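Local coordinates for protein bacterial leucyl aminopeptidase (PDB 6ESL) that probably removes amino-terminal residues, leucine among them, from peptides as a secreted zinc-dependent aminopeptidase of the M28 family, at residues Lys126-Asp131 with Asn378-Ala383; Asp317-Val322 with Ala387-Ser392. All coordinates share one frame; numbering follows the deposited sequence.

Contact 1: residues Lys126-Asp131 with Asn378-Ala383; sequences KEIVSD and NFSKLA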
loop_
_atom_site.group_PDB
_atom_site.type_symbol
_atom_site.label_atom_id
_atom_site.label_comp_id
_atom_site.label_asym_id
_atom_site.label_seq_id
_atom_site.Cartn_x
_atom_site.Cartn_y
_atom_site.Cartn_z
ATOM N N LYS B 126 19.658 0.354 21.083
ATOM C CA LYS B 126 20.489 0.968 22.104
ATOM C C LYS B 126 22.002 0.956 21.823
ATOM O O LYS B 126 22.718 1.742 22.438
ATOM C CB LYS B 126 20.158 0.386 23.490
ATOM C CG LYS B 126 18.920 1.073 24.115
ATOM C CD LYS B 126 18.481 0.532 25.500
ATOM C CE LYS B 126 17.062 -0.070 25.384
ATOM N NZ LYS B 126 16.891 -1.044 26.502
ATOM N N GLU B 127 22.480 0.139 20.873
ATOM C CA GLU B 127 23.923 0.113 20.491
ATOM C C GLU B 127 24.341 1.100 19.421
ATOM O O GLU B 127 25.543 1.342 19.238
ATOM C CB GLU B 127 24.339 -1.261 19.980
ATOM C CG GLU B 127 23.987 -2.461 20.858
ATOM C CD GLU B 127 25.108 -2.858 21.771
ATOM O OE1 GLU B 127 26.267 -2.528 21.455
ATOM O OE2 GLU B 127 24.826 -3.431 22.828
ATOM N N ILE B 128 23.354 1.648 18.695
ATOM C CA ILE B 128 23.608 2.548 17.567
ATOM C C ILE B 128 24.270 3.718 18.152
ATOM O O ILE B 128 23.826 4.171 19.233
ATOM C CB ILE B 128 22.278 3.063 16.904
ATOM C CG1 ILE B 128 21.508 1.928 16.203
ATOM C CG2 ILE B 128 22.542 4.214 15.928
ATOM C CD1 ILE B 128 22.156 1.504 14.916
ATOM N N VAL B 129 25.333 4.189 17.491
ATOM C CA VAL B 129 26.099 5.339 17.947
ATOM C C VAL B 129 26.003 6.371 16.860
ATOM O O VAL B 129 26.534 6.173 15.741
ATOM C CB VAL B 129 27.589 5.010 18.219
ATOM C CG1 VAL B 129 28.387 6.218 18.677
ATOM C CG2 VAL B 129 27.693 3.906 19.239
ATOM N N SER B 130 25.329 7.480 17.201
ATOM C CA SER B 130 25.075 8.587 16.270
ATOM C C SER B 130 26.349 9.148 15.733
ATOM O O SER B 130 26.495 9.430 14.500
ATOM C CB SER B 130 24.229 9.691 16.946
ATOM O OG SER B 130 22.935 9.113 17.089
ATOM N N ASP B 131 27.303 9.313 16.642
ATOM C CA ASP B 131 28.565 9.852 16.254
ATOM C C ASP B 131 29.288 9.078 15.109
ATOM O O ASP B 131 29.953 9.705 14.304
ATOM C CB ASP B 131 29.554 10.086 17.468
ATOM C CG ASP B 131 30.786 10.791 16.984
ATOM O OD1 ASP B 131 30.655 11.980 16.544
ATOM O OD2 ASP B 131 31.862 10.105 16.867
ATOM N N ASN B 378 17.671 7.627 13.152
ATOM C CA ASN B 378 16.380 6.946 13.040
ATOM C C ASN B 378 16.321 5.973 11.860
ATOM O O ASN B 378 15.802 4.862 11.991
ATOM C CB ASN B 378 15.220 7.981 12.986
ATOM C CG ASN B 378 14.864 8.559 14.360
ATOM O OD1 ASN B 378 14.102 9.593 14.464
ATOM N ND2 ASN B 378 15.404 7.950 15.437
ATOM N N PHE B 379 16.863 6.380 10.746
ATOM C CA PHE B 379 16.986 5.486 9.600
ATOM C C PHE B 379 17.920 4.311 9.825
ATOM O O PHE B 379 17.554 3.155 9.470
ATOM C CB PHE B 379 17.333 6.270 8.310
ATOM C CG PHE B 379 16.178 7.042 7.776
ATOM C CD1 PHE B 379 15.229 6.449 6.938
ATOM C CD2 PHE B 379 16.018 8.336 8.118
ATOM C CE1 PHE B 379 14.169 7.233 6.393
ATOM C CE2 PHE B 379 14.874 9.085 7.727
ATOM C CZ PHE B 379 13.967 8.521 6.866
ATOM N N SER B 380 19.013 4.563 10.579
ATOM C CA SER B 380 19.928 3.502 10.926
ATOM C C SER B 380 19.213 2.495 11.811
ATOM O O SER B 380 19.346 1.247 11.649
ATOM C CB SER B 380 21.190 4.110 11.554
ATOM O OG SER B 380 22.192 3.136 11.660
ATOM N N LYS B 381 18.395 3.004 12.750
ATOM C CA LYS B 381 17.610 2.145 13.615
ATOM C C LYS B 381 16.646 1.322 12.829
ATOM O O LYS B 381 16.408 0.175 13.144
ATOM C CB LYS B 381 16.844 2.977 14.649
ATOM C CG LYS B 381 17.780 3.524 15.738
ATOM C CD LYS B 381 17.093 4.344 16.775
ATOM C CE LYS B 381 18.172 4.936 17.632
ATOM N NZ LYS B 381 17.709 5.642 18.828
ATOM N N LEU B 382 16.027 1.937 11.845
ATOM C CA LEU B 382 15.086 1.219 11.014
ATOM C C LEU B 382 15.780 0.055 10.298
ATOM O O LEU B 382 15.199 -1.020 10.194
ATOM C CB LEU B 382 14.364 2.168 10.035
ATOM C CG LEU B 382 13.352 1.570 9.065
ATOM C CD1 LEU B 382 12.282 0.776 9.790
ATOM C CD2 LEU B 382 12.666 2.624 8.160
ATOM N N ALA B 383 16.983 0.296 9.758
ATOM C CA ALA B 383 17.731 -0.767 9.047
ATOM C C ALA B 383 18.010 -1.936 10.020
ATOM O O ALA B 383 17.847 -3.099 9.626
ATOM C CB ALA B 383 19.055 -0.230 8.521
#

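Contact 2: residues Asp317-Val322 with Ala387-Ser392; sequences DHYIHV and AIELAS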
loop_
_atom_site.group_PDB
_atom_site.type_symbol
_atom_site.label_atom_id
_atom_site.label_comp_id
_atom_site.label_asym_id
_atom_site.label_seq_id
_atom_site.Cartn_x
_atom_site.Cartn_y
_atom_site.Cartn_z
ATOM N N ASP B 317 6.596 2.877 13.478
ATOM C CA ASP B 317 5.737 3.266 14.580
ATOM C C ASP B 317 6.125 2.541 15.907
ATOM O O ASP B 317 6.301 3.192 16.953
ATOM C CB ASP B 317 4.284 3.010 14.226
ATOM C CG ASP B 317 3.364 3.346 15.378
ATOM O OD1 ASP B 317 3.292 4.533 15.737
ATOM O OD2 ASP B 317 2.805 2.441 15.994
ATOM N N HIS B 318 6.314 1.230 15.820
ATOM C CA HIS B 318 6.668 0.390 16.953
ATOM C C HIS B 318 8.038 0.660 17.534
ATOM O O HIS B 318 8.212 0.726 18.775
ATOM C CB HIS B 318 6.601 -1.117 16.591
ATOM C CG HIS B 318 6.517 -2.018 17.793
ATOM N ND1 HIS B 318 5.364 -2.694 18.120
ATOM C CD2 HIS B 318 7.412 -2.304 18.777
ATOM C CE1 HIS B 318 5.553 -3.383 19.225
ATOM N NE2 HIS B 318 6.798 -3.192 19.630
ATOM N N TYR B 319 9.049 0.807 16.685
ATOM C CA TYR B 319 10.428 0.913 17.218
ATOM C C TYR B 319 11.010 2.290 17.172
ATOM O O TYR B 319 11.895 2.529 17.899
ATOM C CB TYR B 319 11.386 -0.010 16.449
ATOM C CG TYR B 319 11.176 -1.483 16.695
ATOM C CD1 TYR B 319 11.409 -2.049 17.997
ATOM C CD2 TYR B 319 10.772 -2.341 15.667
ATOM C CE1 TYR B 319 11.227 -3.411 18.212
ATOM C CE2 TYR B 319 10.637 -3.715 15.912
ATOM C CZ TYR B 319 10.865 -4.227 17.179
ATOM O OH TYR B 319 10.719 -5.587 17.387
ATOM N N ILE B 320 10.578 3.161 16.269
ATOM C CA ILE B 320 11.206 4.481 16.128
ATOM C C ILE B 320 10.369 5.577 16.824
ATOM O O ILE B 320 10.913 6.610 17.256
ATOM C CB ILE B 320 11.460 4.839 14.631
ATOM C CG1 ILE B 320 12.087 3.664 13.828
ATOM C CG2 ILE B 320 12.299 6.063 14.497
ATOM C CD1 ILE B 320 13.376 3.201 14.451
ATOM N N HIS B 321 9.050 5.387 16.861
ATOM C CA HIS B 321 8.157 6.305 17.572
ATOM C C HIS B 321 8.175 7.715 16.981
ATOM O O HIS B 321 8.192 8.665 17.708
ATOM C CB HIS B 321 8.457 6.307 19.101
ATOM C CG HIS B 321 8.311 4.957 19.717
ATOM N ND1 HIS B 321 9.355 4.290 20.322
ATOM C CD2 HIS B 321 7.234 4.136 19.797
ATOM C CE1 HIS B 321 8.927 3.116 20.761
ATOM N NE2 HIS B 321 7.647 2.995 20.438
ATOM N N VAL B 322 8.067 7.783 15.636
ATOM C CA VAL B 322 7.803 9.016 14.943
ATOM C C VAL B 322 6.628 8.783 13.964
ATOM O O VAL B 322 6.279 7.641 13.660
ATOM C CB VAL B 322 9.058 9.495 14.210
ATOM C CG1 VAL B 322 10.190 9.785 15.234
ATOM C CG2 VAL B 322 9.465 8.520 13.118
ATOM N N ALA B 387 16.570 -5.729 9.647
ATOM C CA ALA B 387 17.487 -6.878 9.575
ATOM C C ALA B 387 17.136 -7.913 10.636
ATOM O O ALA B 387 16.870 -9.100 10.307
ATOM C CB ALA B 387 18.928 -6.430 9.764
ATOM N N ILE B 388 17.079 -7.469 11.877
ATOM C CA ILE B 388 16.904 -8.428 12.973
ATOM C C ILE B 388 15.532 -9.096 12.888
ATOM O O ILE B 388 15.452 -10.309 12.986
ATOM C CB ILE B 388 17.186 -7.781 14.349
ATOM C CG1 ILE B 388 18.671 -7.438 14.498
ATOM C CG2 ILE B 388 16.705 -8.674 15.476
ATOM C CD1 ILE B 388 18.978 -6.499 15.627
ATOM N N GLU B 389 14.450 -8.356 12.667
ATOM C CA GLU B 389 13.150 -9.005 12.564
ATOM C C GLU B 389 13.073 -10.022 11.436
ATOM O O GLU B 389 12.580 -11.123 11.653
ATOM C CB GLU B 389 11.982 -8.011 12.349
ATOM C CG GLU B 389 11.624 -7.242 13.618
ATOM C CD GLU B 389 10.796 -8.083 14.624
ATOM O OE1 GLU B 389 10.264 -9.160 14.195
ATOM O OE2 GLU B 389 10.721 -7.660 15.835
ATOM N N LEU B 390 13.525 -9.646 10.229
ATOM C CA LEU B 390 13.274 -10.505 9.083
ATOM C C LEU B 390 14.297 -11.666 8.974
ATOM O O LEU B 390 13.971 -12.749 8.476
ATOM C CB LEU B 390 13.228 -9.682 7.810
ATOM C CG LEU B 390 12.068 -8.644 7.773
ATOM C CD1 LEU B 390 12.103 -7.859 6.497
ATOM C CD2 LEU B 390 10.720 -9.293 7.929
ATOM N N ALA B 391 15.513 -11.435 9.443
ATOM C CA ALA B 391 16.582 -12.436 9.351
ATOM C C ALA B 391 16.455 -13.464 10.460
ATOM O O ALA B 391 17.073 -14.527 10.363
ATOM C CB ALA B 391 17.955 -11.780 9.377
ATOM N N SER B 392 15.667 -13.156 11.497
ATOM C CA SER B 392 15.419 -14.092 12.603
ATOM C C SER B 392 14.227 -14.972 12.346
ATOM O O SER B 392 13.942 -15.783 13.183
ATOM C CB SER B 392 15.210 -13.344 13.927
ATOM O OG SER B 392 16.285 -12.486 14.207
#

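Contact 1: residues Lys126-Asp131 with Asn378-Ala383
Ile128 and Lys381 bring the two backbones nearest to each other, with 7.2 Å between Ile128 CA and Lys381 CA. Residues 126-131 form the link that leads into helix 130-142, Val129 standing at its N-cap; residues 378-383 are a regular helical turn inside helix 373-391, held by bonds such as Leu382 N to Asn378 O at 2.9 Å. Ile128 is the one side chain of the link that reaches across. Its CG1 lies anti to the carbonyl carbon (chi1 -67°), and a second bend at chi2 carries CD1 to within 3.6 Å of Ser380 OG. This is a van der Waals touch of a methyl on a hydroxyl, since no hydrogen bond crosses between the segments. The hydroxyl is engaged elsewhere: Ser380 OG hydrogen-bonds to Ser229 O of helix 220-239. That helix is the third wall here, touched by Ile128 at Val236 and by Ser380 at Glu232; beside it, in the M28 peptidase fold, the contact joins the link between helices 118-125 and 130-142 to helix 373-391. Closer to the backbone, Ile128 CG1 meets Lys381 CG at 4.1 Å, the two side chains running obliquely past each other. Lys381 is extended beyond CG and offers its aliphatic root, leaving the ammonium group clear of Ile128. Ser130 OG adds a hydrogen bond to Thr377 OG1, just ahead of Asn378 on the same helix.

Contact 2: residues Asp317-Val322 with Ala387-Ser392
The C-terminal helix 373-391 and the end of helix 306-320 belong to the M28 peptidase domain, and between residues 317-322 and 387-392 one buried hydrogen bond makes the contact. Tyr319 and Glu389 reach for each other across a backbone gap of 11.3 Å between Tyr319 CA and Glu389 CA, and the phenol donates from Tyr319 OH to Glu389 OE2 at 2.6 Å. Both side chains have CG anti to the carbonyl carbon, but Glu389 bends again at chi2 (-77°), which turns its carboxylate toward the phenol. Glu389 OE2 lies at the edge of the tyrosine ring, close to the ring plane, 3.7 Å from Tyr319 CZ. On the acid, the phenol uses the anti side of OE2 and sits 15° out of the carboxylate plane, while ring and carboxylate planes stand 36° apart. Two backbone amides add to the grip: Lys116 N donates to Glu389 OE1 and His117 N to OE2, so OE2 accepts two bonds and the buried carboxylate three from these groups. Such a set of donors would be expected to favour the ionised form of the acid. One face of the tyrosine ring carries His318 CD2, 4.0 Å above its plane. The helix ends at Ala391, and Ser392 OG turns back to bond Ile388 O at 2.6 Å. The arrangement is a buried side-chain hydrogen bond between two helices of the M28 alpha/beta fold, its carboxylate also accepting from main-chain amides just ahead of helix 118-125.

In the fold
Helix 373-391 serves both contacts: its middle meets the 126-131 link and also packs on helix 306-320, while its last turns supply the Tyr319-Glu389 bond; the two centres are 11 Å apart. Contact 1 is only partly buried and held by van der Waals packing alone, with no hydrogen bond across, whereas contact 2 is buried and rests on one hydrogen bond to a carboxylate, probably ionised. They also touch directly: Ile320 of contact 2 packs its CD1 3.5 Å from Lys381 CB of contact 1, and its CG2 lies against Asn378. Helix 118-125 adds a further connection, since it leads into the link of contact 1 while Val121 and Ala124 cover Tyr319 and Ile388 of contact 2.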